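Local structure of uncharacterized protein (3EXC) at residues 6-11 with 65-70. The protein cleaves single-stranded RNA as a magnesium-dependent endoribonuclease of the CRISPR antiviral defence system, working as a homodimer. The protein carries 2 engineered substitutions. Residues are numbered along the deposited sequence; the frame is centred on the assembly and turned at random.
With NA (sodium ion), chain C.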
loop_
_atom_site.group_PDB
_atom_site.type_symbol
_atom_site.label_atom_id
_atom_site.label_comp_id
_atom_site.label_asym_id
_atom_site.label_seq_id
_atom_site.Cartn_x
_atom_site.Cartn_y
_atom_site.Cartn_z
ATOM N N LEU A 6 -2.248 -11.221 -1.764
ATOM C CA LEU A 6 -2.468 -10.209 -0.774
ATOM C C LEU A 6 -1.393 -9.241 -0.771
ATOM O O LEU A 6 -0.315 -9.517 -1.244
ATOM C CB LEU A 6 -2.699 -10.800 0.614
ATOM C CG LEU A 6 -1.728 -11.742 1.235
ATOM C CD1 LEU A 6 -0.483 -11.003 1.452
ATOM C CD2 LEU A 6 -2.394 -12.076 2.545
ATOM N N LEU A 7 -1.736 -8.049 -0.306
ATOM C CA LEU A 7 -0.823 -6.937 -0.121
ATOM C C LEU A 7 -0.740 -6.665 1.357
ATOM O O LEU A 7 -1.779 -6.693 2.052
ATOM C CB LEU A 7 -1.415 -5.643 -0.629
ATOM C CG LEU A 7 -1.658 -5.561 -2.087
ATOM C CD1 LEU A 7 -2.392 -4.200 -2.274
ATOM C CD2 LEU A 7 -0.261 -5.527 -2.649
ATOM N N VAL A 8 0.466 -6.370 1.804
ATOM C CA VAL A 8 0.645 -5.850 3.130
ATOM C C VAL A 8 1.266 -4.491 2.923
ATOM O O VAL A 8 2.343 -4.380 2.324
ATOM C CB VAL A 8 1.641 -6.695 3.884
ATOM C CG1 VAL A 8 1.833 -6.138 5.275
ATOM C CG2 VAL A 8 1.073 -8.078 3.954
ATOM N N VAL A 9 0.611 -3.470 3.422
ATOM C CA VAL A 9 1.074 -2.127 3.360
ATOM C C VAL A 9 1.241 -1.638 4.795
ATOM O O VAL A 9 0.321 -1.687 5.619
ATOM C CB VAL A 9 -0.010 -1.261 2.620
ATOM C CG1 VAL A 9 0.411 0.196 2.485
ATOM C CG2 VAL A 9 -0.223 -1.835 1.217
ATOM N N TYR A 10 2.384 -1.063 5.119
ATOM C CA TYR A 10 2.589 -0.625 6.516
ATOM C C TYR A 10 3.086 0.850 6.709
ATOM O O TYR A 10 3.711 1.509 5.808
ATOM C CB TYR A 10 3.448 -1.651 7.280
ATOM C CG TYR A 10 4.742 -2.013 6.607
ATOM C CD1 TYR A 10 4.799 -3.036 5.672
ATOM C CD2 TYR A 10 5.938 -1.325 6.904
ATOM C CE1 TYR A 10 6.023 -3.348 5.010
ATOM C CE2 TYR A 10 7.154 -1.644 6.267
ATOM C CZ TYR A 10 7.165 -2.670 5.325
ATOM O OH TYR A 10 8.329 -3.021 4.682
ATOM N N ASP A 11 2.834 1.356 7.914
ATOM C CA ASP A 11 3.200 2.689 8.321
ATOM C C ASP A 11 3.726 2.439 9.752
ATOM O O ASP A 11 2.985 2.393 10.755
ATOM C CB ASP A 11 1.931 3.566 8.202
ATOM C CG ASP A 11 2.055 4.938 8.887
ATOM O OD1 ASP A 11 3.121 5.218 9.526
ATOM O OD2 ASP A 11 1.043 5.736 8.818
ATOM N N VAL A 65 -1.057 -1.199 9.752
ATOM C CA VAL A 65 -0.746 -2.177 8.749
ATOM C C VAL A 65 -2.054 -2.614 8.118
ATOM O O VAL A 65 -3.030 -2.926 8.818
ATOM C CB VAL A 65 -0.037 -3.400 9.347
ATOM C CG1 VAL A 65 0.330 -4.386 8.204
ATOM C CG2 VAL A 65 1.316 -3.003 10.007
ATOM N N HIS A 66 -2.103 -2.631 6.796
ATOM C CA HIS A 66 -3.255 -3.127 6.106
ATOM C C HIS A 66 -2.912 -4.428 5.431
ATOM O O HIS A 66 -1.874 -4.549 4.787
ATOM C CB HIS A 66 -3.563 -2.175 5.019
ATOM C CG HIS A 66 -4.416 -1.070 5.469
ATOM N ND1 HIS A 66 -3.922 -0.037 6.236
ATOM C CD2 HIS A 66 -5.750 -0.851 5.329
ATOM C CE1 HIS A 66 -4.925 0.766 6.577
ATOM N NE2 HIS A 66 -6.041 0.302 6.032
ATOM N N ILE A 67 -3.727 -5.446 5.655
ATOM C CA ILE A 67 -3.524 -6.715 4.986
ATOM C C ILE A 67 -4.755 -6.896 4.127
ATOM O O ILE A 67 -5.892 -6.985 4.640
ATOM C CB ILE A 67 -3.442 -7.855 5.955
ATOM C CG1 ILE A 67 -2.259 -7.649 6.943
ATOM C CG2 ILE A 67 -3.438 -9.227 5.160
ATOM C CD1 ILE A 67 -2.357 -8.579 8.182
ATOM N N ILE A 68 -4.517 -6.864 2.820
ATOM C CA ILE A 68 -5.574 -6.679 1.840
ATOM C C ILE A 68 -5.561 -7.827 0.836
ATOM O O ILE A 68 -4.569 -7.994 0.154
ATOM C CB ILE A 68 -5.355 -5.398 1.049
ATOM C CG1 ILE A 68 -5.398 -4.179 2.005
ATOM C CG2 ILE A 68 -6.503 -5.227 0.010
ATOM C CD1 ILE A 68 -4.867 -2.943 1.396
ATOM N N PRO A 69 -6.653 -8.631 0.762
ATOM C CA PRO A 69 -6.746 -9.704 -0.268
ATOM C C PRO A 69 -7.096 -9.114 -1.628
ATOM O O PRO A 69 -7.855 -8.148 -1.673
ATOM C CB PRO A 69 -7.938 -10.564 0.228
ATOM C CG PRO A 69 -8.830 -9.530 1.009
ATOM C CD PRO A 69 -7.857 -8.551 1.632
ATOM N N LEU A 70 -6.513 -9.603 -2.722
ATOM C CA LEU A 70 -7.041 -9.268 -4.017
ATOM C C LEU A 70 -6.959 -10.400 -4.984
ATOM O O LEU A 70 -6.273 -11.342 -4.713
ATOM C CB LEU A 70 -6.390 -8.053 -4.580
ATOM C CG LEU A 70 -4.907 -8.000 -4.715
ATOM C CD1 LEU A 70 -4.695 -6.617 -5.209
ATOM C CD2 LEU A 70 -4.322 -8.188 -3.382
HETATM NA NA NA C . 2.374 3.519 4.364
HETATM O O HOH W 1 3.081 2.459 1.853
HETATM O O HOH W 2 4.922 4.328 4.873
#
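Leu7 and Ile68 face each other as one hydrogen-bonded antiparallel pair, Leu7 N reaching Ile68 O at 2.9 Å and Ile68 N reaching Leu7 O at 2.8 Å; Val9 and His66 form the next. All four N-H groups point almost straight at their acceptors (164-168°); the segments' N-to-C directions make 162°, nearly antiparallel. Val65 can be followed outward. Its CB stands 4.1 Å from Val9 O; CG1, anti to the backbone N (chi1 -177°), meets Val8 CG1 at 3.7 Å and Val9 O at 3.7 Å, and CG2 reaches Tyr10 CB, also at 3.7 Å. The methyls thus reach the residues flanking Val9. Farther along that face, Leu6 CD2 lies beside Ile67 CG2 (4.0 Å). On the other face, where the second subunit packs in the homodimer, the end of Leu70 swings in and CD2 meets Leu7 CG at 4.0 Å. A sodium ion is held by Tyr10 O, two waters and Gln34 OE1 of the second subunit; it sits near CB of Asp11, the predicted magnesium ligand, whose carboxylate does not coordinate it. Inner strand 5-11 paired with 64-70, outermost within the chain, in a four-stranded antiparallel sheet with helices 15-27 and 47-57 on one face, is characteristic of the ferredoxin-like (βαββαβ) fold.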